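Local coordinates for protein Ton_1535 (Thermococcus onnurineus, PDB 3ZPJ) that is of unknown function but folds as an alpha-solenoid, a right-handed coil of helices with an unusual left-handed helical turn, at residues Ile7-Leu10 and Val11-Tyr15; Asp47-Met50 and Glu51-Pro54. One frame throughout, in Å; residues are numbered along the deposited sequence.

Contact 1: residues Ile7-Leu10 and Val11-Tyr15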
# COMPACT_ATOMS: atom_id res chain seq x y z
N ILE A 7 -1.19 7.08 31.37
CA ILE A 7 -0.40 7.98 30.55
C ILE A 7 -1.23 8.68 29.45
O ILE A 7 -1.12 9.89 29.27
CB ILE A 7 0.79 7.24 29.93
CG1 ILE A 7 1.82 6.96 31.04
CG2 ILE A 7 1.39 8.06 28.81
CD1 ILE A 7 2.85 5.93 30.65
N ASN A 8 -2.06 7.92 28.74
CA ASN A 8 -2.91 8.51 27.71
C ASN A 8 -3.85 9.56 28.28
O ASN A 8 -4.07 10.60 27.68
CB ASN A 8 -3.74 7.43 27.00
CG ASN A 8 -2.94 6.66 25.98
OD1 ASN A 8 -2.12 7.23 25.26
ND2 ASN A 8 -3.16 5.35 25.91
N LEU A 9 -4.39 9.27 29.46
CA LEU A 9 -5.41 10.10 30.06
C LEU A 9 -4.77 11.41 30.49
O LEU A 9 -5.30 12.49 30.23
CB LEU A 9 -6.04 9.36 31.25
CG LEU A 9 -7.28 9.84 32.01
CD1 LEU A 9 -6.86 10.60 33.23
CD2 LEU A 9 -8.25 10.68 31.16
N LEU A 10 -3.61 11.31 31.14
CA LEU A 10 -2.83 12.48 31.53
C LEU A 10 -2.50 13.37 30.32
O LEU A 10 -2.40 14.59 30.44
CB LEU A 10 -1.54 12.04 32.23
CG LEU A 10 -1.62 11.60 33.69
CD1 LEU A 10 -0.41 10.79 34.04
CD2 LEU A 10 -1.72 12.80 34.62
N VAL A 11 -2.33 12.75 29.15
CA VAL A 11 -2.01 13.49 27.94
C VAL A 11 -3.26 14.22 27.46
O VAL A 11 -3.22 15.40 27.10
CB VAL A 11 -1.44 12.56 26.84
CG1 VAL A 11 -1.49 13.23 25.48
CG2 VAL A 11 -0.01 12.16 27.19
N GLU A 12 -4.39 13.50 27.48
CA GLU A 12 -5.67 14.05 27.06
C GLU A 12 -6.04 15.28 27.89
O GLU A 12 -6.65 16.22 27.40
CB GLU A 12 -6.76 12.99 27.17
CG GLU A 12 -8.12 13.44 26.70
CD GLU A 12 -8.90 12.31 26.05
OE1 GLU A 12 -8.27 11.47 25.37
OE2 GLU A 12 -10.14 12.28 26.21
N ARG A 13 -5.64 15.26 29.16
CA ARG A 13 -5.90 16.35 30.08
C ARG A 13 -4.82 17.42 29.96
O ARG A 13 -4.82 18.38 30.73
CB ARG A 13 -5.93 15.85 31.53
CG ARG A 13 -6.99 14.78 31.85
CD ARG A 13 -8.41 15.35 31.90
NE ARG A 13 -9.27 14.69 30.92
CZ ARG A 13 -10.34 13.96 31.23
NH1 ARG A 13 -10.68 13.80 32.49
NH2 ARG A 13 -11.06 13.39 30.27
N GLY A 14 -3.89 17.24 29.02
CA GLY A 14 -2.79 18.16 28.82
C GLY A 14 -1.78 18.23 29.97
O GLY A 14 -1.05 19.22 30.11
N TYR A 15 -1.73 17.18 30.79
CA TYR A 15 -0.75 17.10 31.87
C TYR A 15 0.52 16.38 31.43
O TYR A 15 0.88 15.33 31.98
CB TYR A 15 -1.36 16.39 33.08
CG TYR A 15 -2.17 17.31 33.97
CD1 TYR A 15 -3.45 17.72 33.61
CD2 TYR A 15 -1.65 17.77 35.18
CE1 TYR A 15 -4.20 18.56 34.43
CE2 TYR A 15 -2.38 18.60 36.00
CZ TYR A 15 -3.65 18.99 35.62
OH TYR A 15 -4.38 19.82 36.45
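L9 and R13, one helical turn apart, meet with a methyl of the leucine laid over the flat guanidinium. CD2 of L9 stands 3.9 Å from CZ of R13, almost centrally above one face of the group, so the touch is apolar carbon against a flat cation. Bends in the arginine at chi2 (-73°) and chi3 (121°) turn the guanidinium so that this face lies against the leucine methyl, and the two side chains approach obliquely. Past the helix end, L10 and Y15 cross at about a right angle: CD2 of L10 reaches CB of Y15 at 3.9 Å, while the phenol leads away. V11, on the side that packs on A19 of helix 16-22, puts its CG2 3.3 Å from the carbonyl O of I7. L10 also leans on that helix, against E18 and K22.

The backbone beneath ends helix 2-12 in a Schellman motif, and Y15 already serves as N-cap of helix 16-22. G14 takes a positive phi of 67°, its N bonds to V11 O, and Y15 N donates to L10 O at 2.7 Å. E12 N to N8 O and R13 N to L9 O continue the regular helical ladder up to that point. The amides of G14 and Y15 thus satisfy carbonyls of the last turn, while the methyl on the guanidinium face probably keeps the polar rim of the cation available to solvent or other partners.

Contact 2: residues Asp47-Met50 and Glu51-Pro54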
# COMPACT_ATOMS: atom_id res chain seq x y z
N ASP A 47 -1.80 19.10 16.24
CA ASP A 47 -1.42 20.45 16.71
C ASP A 47 -1.46 20.70 18.22
O ASP A 47 -1.97 21.73 18.68
CB ASP A 47 -2.21 21.53 15.97
CG ASP A 47 -1.94 21.52 14.48
OD1 ASP A 47 -0.93 20.91 14.06
OD2 ASP A 47 -2.74 22.11 13.72
N GLY A 48 -0.92 19.76 18.98
CA GLY A 48 -0.70 19.96 20.40
C GLY A 48 0.53 20.82 20.58
O GLY A 48 1.09 21.30 19.59
N PRO A 49 0.98 20.99 21.83
CA PRO A 49 2.08 21.89 22.19
C PRO A 49 3.42 21.44 21.60
O PRO A 49 4.12 20.63 22.22
CB PRO A 49 2.12 21.82 23.72
CG PRO A 49 1.55 20.49 24.04
CD PRO A 49 0.52 20.19 22.98
N MET A 50 3.77 21.97 20.44
CA MET A 50 4.96 21.54 19.73
C MET A 50 6.26 21.71 20.54
O MET A 50 7.25 21.04 20.27
CB MET A 50 5.07 22.25 18.37
CG MET A 50 3.95 21.93 17.39
SD MET A 50 4.16 20.33 16.58
CE MET A 50 3.02 20.49 15.21
N GLU A 51 6.24 22.58 21.55
CA GLU A 51 7.45 22.86 22.32
C GLU A 51 7.82 21.77 23.34
O GLU A 51 8.80 21.90 24.05
CB GLU A 51 7.36 24.23 23.00
CG GLU A 51 6.47 24.27 24.24
CD GLU A 51 4.98 24.33 23.90
OE1 GLU A 51 4.63 24.29 22.70
OE2 GLU A 51 4.17 24.42 24.85
N TRP A 52 7.02 20.71 23.40
CA TRP A 52 7.36 19.56 24.23
C TRP A 52 8.22 18.54 23.46
O TRP A 52 8.98 17.78 24.06
CB TRP A 52 6.09 18.86 24.77
CG TRP A 52 5.55 19.43 26.08
CD1 TRP A 52 4.42 20.19 26.25
CD2 TRP A 52 6.13 19.27 27.39
NE1 TRP A 52 4.27 20.52 27.58
CE2 TRP A 52 5.30 19.96 28.30
CE3 TRP A 52 7.26 18.62 27.88
CZ2 TRP A 52 5.57 20.01 29.65
CZ3 TRP A 52 7.53 18.68 29.23
CH2 TRP A 52 6.69 19.37 30.10
N ILE A 53 8.10 18.56 22.13
CA ILE A 53 8.74 17.58 21.25
C ILE A 53 10.27 17.37 21.40
O ILE A 53 10.74 16.22 21.44
CB ILE A 53 8.35 17.81 19.77
CG1 ILE A 53 6.83 17.59 19.60
CG2 ILE A 53 9.16 16.91 18.81
CD1 ILE A 53 6.32 17.67 18.17
N PRO A 54 11.05 18.47 21.50
CA PRO A 54 12.49 18.28 21.64
C PRO A 54 12.86 17.57 22.94
O PRO A 54 13.72 16.69 22.91
CB PRO A 54 13.03 19.72 21.66
CG PRO A 54 12.02 20.50 20.89
CD PRO A 54 10.71 19.90 21.34
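P49 touches W52 through its ring carbons, with CG 3.6 Å from CD1 of the indole; the proline comes to the pyrrole edge of the tryptophan, near the ring plane, and the two side chains approach at a slant. On the other flank M50 and I53 run side by side and point the same way, SD of M50 lying 3.8 Å from CD1 of I53. A bend at chi2 (-78°) in the methionine brings the sulfur to that methyl. The carboxylate of E51 folds back over P49, with OE2 of E51 3.5 Å from CB of the proline; CG of E51 is wedged between its own N and C (chi1 76°), and a further bend at chi2 carries the glutamate chain toward the proline.

Two overlapping type I beta turns, 49-52 and 50-53, lead from the loop after helix 29-45 into helix 53-66 of the alpha-solenoid. Two successive i to i+3 bonds wind them: W52 N to P49 O at 3.1 Å, close to straight at 165°, and I53 N to M50 O at 3.2 Å.

Farther out, neighbouring helices position the two flanks. The indole of W52 stacks with the ring of Y16 and rests on E17 and L20 of helix 16-22, whereas I53 packs on V40, I43 and Y44 of helix 29-45, and M50 also reaches Y44.

From the N terminus, contact 1 comes first, where helix 2-12 ends and the chain turns into helix 16-22. The chain then runs through helix 29-45 before contact 2 forms at the entry to helix 53-66. Each contact is made within one continuous stretch, so the turns they close are short; they follow in series and neither nest nor cross. The centres of contact 1 and contact 2 lie about 14 Å apart, and the nearest atoms of contact 1 and contact 2 are about 6 Å apart, without touching. Both contacts touch helix 16-22: contact 1 through A19 and K22, contact 2 through Y16 and L20. Contact 1 joins helix 2-12 to 16-22, and contact 2 sets the start of helix 53-66 against helices 16-22 and 29-45.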